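Long-range contacts in vacuolar-sorting protein BRO1 (Saccharomyces cerevisiae, PDB 1ZB1), which helps concentrate and sort cargo proteins into the intralumenal vesicles of multivesicular bodies and recruits the deubiquitinase DOA4 to endosomes as an adapter: residues A276-D281 / S328-V333; L258-H263 / L280-Q285; L21-G26 / M95-Y100. All blocks are in the same frame, centred on the assembly; numbering follows the deposited sequence.

Contact 1. Residues A276-D281 / S328-V333; sequences AIAFLD and SVPAVV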
loop_
_atom_site.group_PDB
_atom_site.type_symbol
_atom_site.label_atom_id
_atom_site.label_comp_id
_atom_site.label_asym_id
_atom_site.label_seq_id
_atom_site.Cartn_x
_atom_site.Cartn_y
_atom_site.Cartn_z
ATOM N N ALA A 276 27.204 8.339 -22.710
ATOM C CA ALA A 276 27.124 7.949 -21.310
ATOM C C ALA A 276 27.307 9.194 -20.449
ATOM O O ALA A 276 26.641 9.362 -19.428
ATOM C CB ALA A 276 28.209 6.931 -20.990
ATOM N N ILE A 277 28.224 10.059 -20.868
ATOM C CA ILE A 277 28.493 11.298 -20.149
ATOM C C ILE A 277 27.228 12.153 -20.119
ATOM O O ILE A 277 26.947 12.832 -19.134
ATOM C CB ILE A 277 29.642 12.089 -20.828
ATOM C CG1 ILE A 277 30.952 11.310 -20.682
ATOM C CG2 ILE A 277 29.766 13.481 -20.218
ATOM C CD1 ILE A 277 32.114 11.906 -21.449
ATOM N N ALA A 278 26.462 12.106 -21.204
ATOM C CA ALA A 278 25.226 12.869 -21.295
ATOM C C ALA A 278 24.208 12.366 -20.268
ATOM O O ALA A 278 23.459 13.155 -19.690
ATOM C CB ALA A 278 24.652 12.765 -22.706
ATOM N N PHE A 279 24.186 11.054 -20.040
ATOM C CA PHE A 279 23.258 10.473 -19.077
ATOM C C PHE A 279 23.708 10.671 -17.638
ATOM O O PHE A 279 22.876 10.758 -16.735
ATOM C CB PHE A 279 23.039 8.988 -19.373
ATOM C CG PHE A 279 21.902 8.735 -20.313
ATOM C CD1 PHE A 279 20.588 8.764 -19.853
ATOM C CD2 PHE A 279 22.135 8.518 -21.666
ATOM C CE1 PHE A 279 19.517 8.582 -20.729
ATOM C CE2 PHE A 279 21.074 8.335 -22.554
ATOM C CZ PHE A 279 19.761 8.367 -22.083
ATOM N N LEU A 280 25.016 10.740 -17.416
ATOM C CA LEU A 280 25.520 10.971 -16.064
ATOM C C LEU A 280 25.201 12.425 -15.735
ATOM O O LEU A 280 24.965 12.787 -14.582
ATOM C CB LEU A 280 27.028 10.727 -16.003
ATOM C CG LEU A 280 27.466 9.279 -15.760
ATOM C CD1 LEU A 280 27.182 8.897 -14.320
ATOM C CD2 LEU A 280 26.740 8.346 -16.711
ATOM N N ASP A 281 25.192 13.244 -16.780
ATOM C CA ASP A 281 24.884 14.663 -16.671
ATOM C C ASP A 281 23.438 14.762 -16.187
ATOM O O ASP A 281 23.144 15.443 -15.204
ATOM C CB ASP A 281 25.025 15.320 -18.049
ATOM C CG ASP A 281 25.205 16.820 -17.970
ATOM O OD1 ASP A 281 24.296 17.513 -17.463
ATOM O OD2 ASP A 281 26.263 17.308 -18.422
ATOM N N SER A 328 30.997 13.439 -29.450
ATOM C CA SER A 328 30.074 14.496 -29.068
ATOM C C SER A 328 29.197 14.047 -27.904
ATOM O O SER A 328 29.077 12.852 -27.624
ATOM C CB SER A 328 29.197 14.892 -30.257
ATOM O OG SER A 328 28.452 13.786 -30.734
ATOM N N VAL A 329 28.592 15.016 -27.229
ATOM C CA VAL A 329 27.721 14.739 -26.096
ATOM C C VAL A 329 26.337 15.311 -26.380
ATOM O O VAL A 329 26.151 16.528 -26.390
ATOM C CB VAL A 329 28.276 15.377 -24.804
ATOM C CG1 VAL A 329 27.339 15.102 -23.639
ATOM C CG2 VAL A 329 29.664 14.829 -24.511
ATOM N N PRO A 330 25.348 14.437 -26.621
ATOM C CA PRO A 330 23.980 14.884 -26.905
ATOM C C PRO A 330 23.508 15.963 -25.930
ATOM O O PRO A 330 23.749 15.871 -24.724
ATOM C CB PRO A 330 23.172 13.596 -26.785
ATOM C CG PRO A 330 24.133 12.569 -27.293
ATOM C CD PRO A 330 25.426 12.965 -26.610
ATOM N N ALA A 331 22.844 16.985 -26.462
ATOM C CA ALA A 331 22.334 18.081 -25.644
ATOM C C ALA A 331 21.407 17.539 -24.562
ATOM O O ALA A 331 21.716 17.602 -23.370
ATOM C CB ALA A 331 21.587 19.083 -26.520
ATOM N N VAL A 332 20.268 17.006 -24.990
ATOM C CA VAL A 332 19.292 16.438 -24.071
ATOM C C VAL A 332 19.051 14.980 -24.445
ATOM O O VAL A 332 18.418 14.685 -25.459
ATOM C CB VAL A 332 17.951 17.203 -24.131
ATOM C CG1 VAL A 332 16.957 16.589 -23.156
ATOM C CG2 VAL A 332 18.178 18.672 -23.805
ATOM N N VAL A 333 19.570 14.074 -23.624
ATOM C CA VAL A 333 19.419 12.646 -23.862
ATOM C C VAL A 333 17.952 12.265 -23.992
ATOM O O VAL A 333 17.067 13.006 -23.565
ATOM C CB VAL A 333 20.030 11.821 -22.711
ATOM C CG1 VAL A 333 21.509 12.111 -22.595
ATOM C CG2 VAL A 333 19.325 12.152 -21.404
#
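The long loop that joins helix 303-322 to helix 349-371 of the Bro1 domain folds back over helix 275-290, setting Val329, Pro330 and Val333 on Ala278 and Phe279. Val333 makes the most of the contact, with its branched carbon and both methyls. Val333 CB lies over one face of the Phe279 ring, 3.7 Å from the ring centroid and 19° off the normal, a CH-pi contact displaced toward the rim. The two methyls spread to opposite flanks of that ring: Val333 CG2 comes to 3.6 Å from Phe279 CE1, while Val333 CG1 lies 3.8 Å from Phe279 CD2. This spread follows from a chi1 of -61°, which turns CG1 anti to the carbonyl carbon of Val333 and leaves CG2 between its backbone N and carbonyl carbon. Val333 CG1 also presses against the methyl of Ala278, at 3.2 Å from Ala278 CB, tighter than usual van der Waals contact. The loop has no regular secondary structure here and is joined to the helix by apolar contacts, with the small Ala278 admitting it close to the helical backbone. Val329 reaches the same methyl from farther back in the loop: Val329 CG1, anti to its backbone N (chi1 179°), stops 3.7 Å from Ala278 CB, and the proline ring offers Pro330 CD at 4.0 Å from that Ala278 CB. Ile277 adds a looser touch beside Val329. Behind the loop, Phe279 packs edge-to-face with His263 of helix 242-269, and Ile277 rests on Leu317 of helix 303-322.

Contact 2. Residues L258-H263 / L280-Q285; sequences LSAYYH and LDFSMQ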
loop_
_atom_site.group_PDB
_atom_site.type_symbol
_atom_site.label_atom_id
_atom_site.label_comp_id
_atom_site.label_asym_id
_atom_site.label_seq_id
_atom_site.Cartn_x
_atom_site.Cartn_y
_atom_site.Cartn_z
ATOM N N LEU A 258 18.864 7.592 -10.217
ATOM C CA LEU A 258 19.465 6.267 -10.116
ATOM C C LEU A 258 19.343 5.519 -11.438
ATOM O O LEU A 258 20.240 4.768 -11.827
ATOM C CB LEU A 258 18.782 5.466 -9.005
ATOM C CG LEU A 258 19.587 4.303 -8.427
ATOM C CD1 LEU A 258 20.804 4.862 -7.698
ATOM C CD2 LEU A 258 18.723 3.490 -7.467
ATOM N N SER A 259 18.224 5.731 -12.121
ATOM C CA SER A 259 17.963 5.084 -13.402
ATOM C C SER A 259 18.942 5.563 -14.475
ATOM O O SER A 259 19.517 4.760 -15.213
ATOM C CB SER A 259 16.532 5.381 -13.849
ATOM O OG SER A 259 16.250 4.741 -15.074
ATOM N N ALA A 260 19.119 6.877 -14.561
ATOM C CA ALA A 260 20.027 7.473 -15.536
ATOM C C ALA A 260 21.462 7.039 -15.258
ATOM O O ALA A 260 22.222 6.752 -16.181
ATOM C CB ALA A 260 19.919 8.995 -15.486
ATOM N N TYR A 261 21.828 6.999 -13.982
ATOM C CA TYR A 261 23.166 6.588 -13.580
ATOM C C TYR A 261 23.485 5.188 -14.101
ATOM O O TYR A 261 24.487 4.981 -14.791
ATOM C CB TYR A 261 23.281 6.616 -12.053
ATOM C CG TYR A 261 24.514 5.928 -11.487
ATOM C CD1 TYR A 261 25.802 6.327 -11.858
ATOM C CD2 TYR A 261 24.391 4.893 -10.566
ATOM C CE1 TYR A 261 26.929 5.709 -11.321
ATOM C CE2 TYR A 261 25.506 4.270 -10.024
ATOM C CZ TYR A 261 26.773 4.683 -10.405
ATOM O OH TYR A 261 27.874 4.065 -9.866
ATOM N N TYR A 262 22.629 4.223 -13.781
ATOM C CA TYR A 262 22.874 2.857 -14.220
ATOM C C TYR A 262 22.849 2.693 -15.736
ATOM O O TYR A 262 23.606 1.892 -16.278
ATOM C CB TYR A 262 21.900 1.902 -13.531
ATOM C CG TYR A 262 22.365 1.552 -12.139
ATOM C CD1 TYR A 262 23.395 0.632 -11.942
ATOM C CD2 TYR A 262 21.829 2.190 -11.020
ATOM C CE1 TYR A 262 23.880 0.358 -10.670
ATOM C CE2 TYR A 262 22.307 1.926 -9.746
ATOM C CZ TYR A 262 23.332 1.010 -9.578
ATOM O OH TYR A 262 23.813 0.749 -8.321
ATOM N N HIS A 263 22.005 3.454 -16.424
ATOM C CA HIS A 263 21.964 3.361 -17.877
ATOM C C HIS A 263 23.290 3.900 -18.418
ATOM O O HIS A 263 23.771 3.469 -19.470
ATOM C CB HIS A 263 20.793 4.169 -18.442
ATOM C CG HIS A 263 20.695 4.121 -19.935
ATOM N ND1 HIS A 263 21.096 5.163 -20.743
ATOM C CD2 HIS A 263 20.265 3.144 -20.770
ATOM C CE1 HIS A 263 20.918 4.831 -22.009
ATOM N NE2 HIS A 263 20.415 3.610 -22.053
ATOM N N LEU A 280 25.016 10.740 -17.416
ATOM C CA LEU A 280 25.520 10.971 -16.064
ATOM C C LEU A 280 25.201 12.425 -15.735
ATOM O O LEU A 280 24.965 12.787 -14.582
ATOM C CB LEU A 280 27.028 10.727 -16.003
ATOM C CG LEU A 280 27.466 9.279 -15.760
ATOM C CD1 LEU A 280 27.182 8.897 -14.320
ATOM C CD2 LEU A 280 26.740 8.346 -16.711
ATOM N N ASP A 281 25.192 13.244 -16.780
ATOM C CA ASP A 281 24.884 14.663 -16.671
ATOM C C ASP A 281 23.438 14.762 -16.187
ATOM O O ASP A 281 23.144 15.443 -15.204
ATOM C CB ASP A 281 25.025 15.320 -18.049
ATOM C CG ASP A 281 25.205 16.820 -17.970
ATOM O OD1 ASP A 281 24.296 17.513 -17.463
ATOM O OD2 ASP A 281 26.263 17.308 -18.422
ATOM N N PHE A 282 22.545 14.061 -16.884
ATOM C CA PHE A 282 21.127 14.049 -16.544
ATOM C C PHE A 282 20.903 13.508 -15.137
ATOM O O PHE A 282 20.076 14.032 -14.387
ATOM C CB PHE A 282 20.349 13.196 -17.547
ATOM C CG PHE A 282 18.882 13.094 -17.245
ATOM C CD1 PHE A 282 18.057 14.210 -17.351
ATOM C CD2 PHE A 282 18.323 11.881 -16.852
ATOM C CE1 PHE A 282 16.693 14.122 -17.070
ATOM C CE2 PHE A 282 16.961 11.781 -16.568
ATOM C CZ PHE A 282 16.145 12.903 -16.677
ATOM N N SER A 283 21.639 12.460 -14.787
ATOM C CA SER A 283 21.526 11.851 -13.471
ATOM C C SER A 283 21.811 12.872 -12.370
ATOM O O SER A 283 21.064 12.975 -11.396
ATOM C CB SER A 283 22.502 10.681 -13.345
ATOM O OG SER A 283 22.386 10.053 -12.080
ATOM N N MET A 284 22.897 13.622 -12.530
ATOM C CA MET A 284 23.283 14.637 -11.557
ATOM C C MET A 284 22.182 15.682 -11.398
ATOM O O MET A 284 21.896 16.119 -10.288
ATOM C CB MET A 284 24.583 15.328 -11.988
ATOM C CG MET A 284 25.085 16.381 -11.000
ATOM S SD MET A 284 25.607 15.681 -9.415
ATOM C CE MET A 284 24.174 15.919 -8.426
ATOM N N GLN A 285 21.583 16.083 -12.514
ATOM C CA GLN A 285 20.502 17.064 -12.504
ATOM C C GLN A 285 19.374 16.585 -11.589
ATOM O O GLN A 285 18.957 17.291 -10.672
ATOM C CB GLN A 285 19.954 17.263 -13.921
ATOM C CG GLN A 285 20.915 17.940 -14.891
ATOM C CD GLN A 285 20.384 17.957 -16.318
ATOM O OE1 GLN A 285 19.237 18.332 -16.563
ATOM N NE2 GLN A 285 21.221 17.550 -17.270
#
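Ala260 and Ser283 face each other where helices 242-269 and 275-290, neighbours in sequence, run antiparallel as a helical hairpin. The local axes come within 7.8 Å at a signed crossing angle of -161°, a close approach consistent with the small side chains of these two residues, whose CA atoms are 5.1 Å apart.

Apolar contacts carry most of the interface. The methyl of Ala260 lies at the edge of the Phe282 ring, near the ring plane, with Ala260 CB 3.6 Å from Phe282 CD2. The same methyl also meets the serine methylene, Ala260 CB to Ser283 CB being 3.8 Å. A second edge contact involves Tyr261: Leu280 sends its CD1 methyl to the ring in plane, 3.8 Å from Tyr261 CD1. The tyrosine ring is placed there by a chi1 of 167°, with CG anti to its backbone N.

Polar groups are few. The Ser283 hydroxyl is turned toward helix 242-269 and hydrogen-bonds to the carbonyl O of Ser257, one residue before 258-263, so a buried side-chain oxygen is satisfied; Ser283 OG also lies 3.6 Å from Tyr261 CB. Along helix 275-290, Gln285 NE2 donates to Asp281 OD1 at 3.1 Å, on the anti side of the carboxylate but tilted 22° out of its plane.

Helix 303-322 covers one flank of the hairpin, where Phe306 stacks edge-to-face on Tyr261 and Leu310 touches Tyr261 and Ser283. Phe282 rests on Val333 of a loop, and helix 208-230 also packs on helix 242-269, Ser215 against Leu258 and Ile211 against Tyr262.

Contact 3. Residues L21-G26 / M95-Y100; sequences LDWKKG and MDFTWY
Leu21, Trp23 and Met95 meet where the approach to helix 23-34 runs beside residues 95-97. The Met95 methyl lies over one face of the indole, its CE 4.0 Å from the centroid of the six-membered ring of Trp23 and 20° off the normal, and the SD follows obliquely in a Met-aromatic contact. Bends at chi2 and chi3 curl the methionine back so that its thioether, rather than an extended chain, meets the ring. The thioether also touches the helix backbone, Met95 SD lying 4.1 Å from Gly26 C. Leu21 CD2 sits above the same indole face and comes 4.0 Å from Met95 CE, the two side chains crossing at about a right angle. Leu21 CD2 is also shared with Phe97, 3.6 Å from Phe97 CE2, while Leu21 CD1 lies 3.4 Å from the carbonyl O of Asp96. Trp23 reaches Phe97 too: Trp23 CZ2 lies at the edge of the phenyl ring, 4.0 Å from Phe97 CE2.

A second shell sets these groups. Asp22 is the N-cap of helix 23-34, its OD2 accepting a nearly straight bond from Lys25 N (2.9 Å, 171°) from above the carboxylate plane, which helps hold the first turn that carries Trp23. The indole NE1 is bonded to Tyr75 OH. Across the contact, Asp96 is the centre of an inverse gamma turn, and its carbonyl O accepts, from above the carbonyl plane, a bond from Thr98 OG1 at 3.0 Å.

Farther out, strand 97-100 pairs antiparallel with strand 112-115, its other edge bonded to residues preceding Leu21 through Glu19 and Asp17. Helix 118-139 packs on Phe97 by way of Leu118, and helix 46-58 meets Leu21 and Trp23 with Arg56 and Leu52.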
loop_
_atom_site.group_PDB
_atom_site.type_symbol
_atom_site.label_atom_id
_atom_site.label_comp_id
_atom_site.label_asym_id
_atom_site.label_seq_id
_atom_site.Cartn_x
_atom_site.Cartn_y
_atom_site.Cartn_z
ATOM N N LEU A 21 -19.134 -3.916 19.453
ATOM C CA LEU A 21 -20.476 -4.255 18.987
ATOM C C LEU A 21 -20.902 -5.561 19.658
ATOM O O LEU A 21 -20.127 -6.515 19.711
ATOM C CB LEU A 21 -20.458 -4.440 17.470
ATOM C CG LEU A 21 -21.766 -4.668 16.711
ATOM C CD1 LEU A 21 -22.499 -3.339 16.539
ATOM C CD2 LEU A 21 -21.452 -5.258 15.338
ATOM N N ASP A 22 -22.124 -5.612 20.171
ATOM C CA ASP A 22 -22.594 -6.834 20.821
ATOM C C ASP A 22 -23.426 -7.670 19.855
ATOM O O ASP A 22 -24.633 -7.464 19.727
ATOM C CB ASP A 22 -23.423 -6.493 22.068
ATOM C CG ASP A 22 -23.825 -7.731 22.858
ATOM O OD1 ASP A 22 -24.286 -7.584 24.008
ATOM O OD2 ASP A 22 -23.683 -8.852 22.330
ATOM N N TRP A 23 -22.775 -8.613 19.172
ATOM C CA TRP A 23 -23.474 -9.471 18.224
ATOM C C TRP A 23 -24.523 -10.348 18.916
ATOM O O TRP A 23 -25.564 -10.630 18.335
ATOM C CB TRP A 23 -22.489 -10.369 17.460
ATOM C CG TRP A 23 -22.033 -9.810 16.131
ATOM C CD1 TRP A 23 -20.808 -9.282 15.839
ATOM C CD2 TRP A 23 -22.796 -9.746 14.919
ATOM N NE1 TRP A 23 -20.757 -8.897 14.513
ATOM C CE2 TRP A 23 -21.964 -9.170 13.928
ATOM C CE3 TRP A 23 -24.101 -10.122 14.573
ATOM C CZ2 TRP A 23 -22.396 -8.961 12.612
ATOM C CZ3 TRP A 23 -24.530 -9.914 13.258
ATOM C CH2 TRP A 23 -23.676 -9.339 12.298
ATOM N N LYS A 24 -24.246 -10.782 20.144
ATOM C CA LYS A 24 -25.195 -11.617 20.879
ATOM C C LYS A 24 -26.498 -10.858 21.123
ATOM O O LYS A 24 -27.576 -11.315 20.747
ATOM C CB LYS A 24 -24.589 -12.072 22.212
ATOM C CG LYS A 24 -23.330 -12.911 22.056
ATOM C CD LYS A 24 -22.674 -13.235 23.395
ATOM C CE LYS A 24 -23.494 -14.232 24.193
ATOM N NZ LYS A 24 -22.839 -14.590 25.488
ATOM N N LYS A 25 -26.395 -9.692 21.746
ATOM C CA LYS A 25 -27.575 -8.879 22.023
ATOM C C LYS A 25 -28.257 -8.424 20.734
ATOM O O LYS A 25 -29.482 -8.450 20.628
ATOM C CB LYS A 25 -27.184 -7.654 22.855
ATOM C CG LYS A 25 -28.330 -6.687 23.118
ATOM C CD LYS A 25 -27.857 -5.485 23.924
ATOM C CE LYS A 25 -28.963 -4.452 24.085
ATOM N NZ LYS A 25 -28.498 -3.229 24.800
ATOM N N GLY A 26 -27.455 -8.014 19.755
ATOM C CA GLY A 26 -28.001 -7.541 18.493
ATOM C C GLY A 26 -28.739 -8.592 17.691
ATOM O O GLY A 26 -29.774 -8.314 17.087
ATOM N N MET A 95 -27.804 -3.657 12.936
ATOM C CA MET A 95 -26.602 -3.737 13.754
ATOM C C MET A 95 -26.000 -2.337 13.743
ATOM O O MET A 95 -25.896 -1.716 12.684
ATOM C CB MET A 95 -25.607 -4.732 13.154
ATOM C CG MET A 95 -26.129 -6.160 13.067
ATOM S SD MET A 95 -26.680 -6.769 14.661
ATOM C CE MET A 95 -25.156 -6.685 15.610
ATOM N N ASP A 96 -25.612 -1.834 14.909
ATOM C CA ASP A 96 -25.041 -0.496 14.976
ATOM C C ASP A 96 -23.539 -0.457 14.683
ATOM O O ASP A 96 -22.746 -0.106 15.550
ATOM C CB ASP A 96 -25.307 0.142 16.345
ATOM C CG ASP A 96 -26.775 0.495 16.558
ATOM O OD1 ASP A 96 -27.468 0.849 15.578
ATOM O OD2 ASP A 96 -27.226 0.439 17.720
ATOM N N PHE A 97 -23.166 -0.808 13.457
ATOM C CA PHE A 97 -21.769 -0.791 13.023
ATOM C C PHE A 97 -21.258 0.651 13.151
ATOM O O PHE A 97 -21.726 1.553 12.437
ATOM C CB PHE A 97 -21.679 -1.249 11.562
ATOM C CG PHE A 97 -22.199 -2.651 11.318
ATOM C CD1 PHE A 97 -23.107 -2.900 10.292
ATOM C CD2 PHE A 97 -21.726 -3.728 12.067
ATOM C CE1 PHE A 97 -23.537 -4.202 10.007
ATOM C CE2 PHE A 97 -22.145 -5.035 11.795
ATOM C CZ PHE A 97 -23.047 -5.276 10.766
ATOM N N THR A 98 -20.296 0.862 14.045
ATOM C CA THR A 98 -19.763 2.198 14.300
ATOM C C THR A 98 -18.251 2.308 14.101
ATOM O O THR A 98 -17.467 1.691 14.834
ATOM C CB THR A 98 -20.137 2.635 15.745
ATOM O OG1 THR A 98 -21.565 2.579 15.898
ATOM C CG2 THR A 98 -19.648 4.053 16.041
ATOM N N TRP A 99 -17.845 3.103 13.111
ATOM C CA TRP A 99 -16.422 3.286 12.803
ATOM C C TRP A 99 -15.920 4.728 12.820
ATOM O O TRP A 99 -16.609 5.647 12.369
ATOM C CB TRP A 99 -16.085 2.682 11.433
ATOM C CG TRP A 99 -16.233 1.191 11.382
ATOM C CD1 TRP A 99 -17.386 0.486 11.206
ATOM C CD2 TRP A 99 -15.191 0.224 11.552
ATOM N NE1 TRP A 99 -17.128 -0.868 11.256
ATOM C CE2 TRP A 99 -15.788 -1.054 11.469
ATOM C CE3 TRP A 99 -13.807 0.312 11.768
ATOM C CZ2 TRP A 99 -15.051 -2.238 11.592
ATOM C CZ3 TRP A 99 -13.071 -0.875 11.890
ATOM C CH2 TRP A 99 -13.699 -2.129 11.802
ATOM N N TYR A 100 -14.700 4.903 13.323
ATOM C CA TYR A 100 -14.051 6.208 13.393
ATOM C C TYR A 100 -13.106 6.400 12.206
ATOM O O TYR A 100 -12.539 5.437 11.687
ATOM C CB TYR A 100 -13.210 6.332 14.675
ATOM C CG TYR A 100 -13.987 6.421 15.971
ATOM C CD1 TYR A 100 -14.532 5.283 16.571
ATOM C CD2 TYR A 100 -14.147 7.650 16.618
ATOM C CE1 TYR A 100 -15.216 5.368 17.791
ATOM C CE2 TYR A 100 -14.830 7.746 17.831
ATOM C CZ TYR A 100 -15.356 6.607 18.411
ATOM O OH TYR A 100 -16.006 6.711 19.615
#

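In the fold
Contacts 1 and 2 are neighbours built on one helix, 275-290, and share Leu280 and Asp281; their centres are 9 Å apart. They touch directly, Phe279 O lying 3.7 Å from Ala260 CB, and the loop of contact 1 packs on the outside of the helical hairpin of contact 2. Contact 3 is on the opposite side of the chain's centre, about 64 Å between centres from contact 1 and about 56 Å from contact 2. It closes earlier in the sequence, joining the N-terminal region to the small two-stranded sheet.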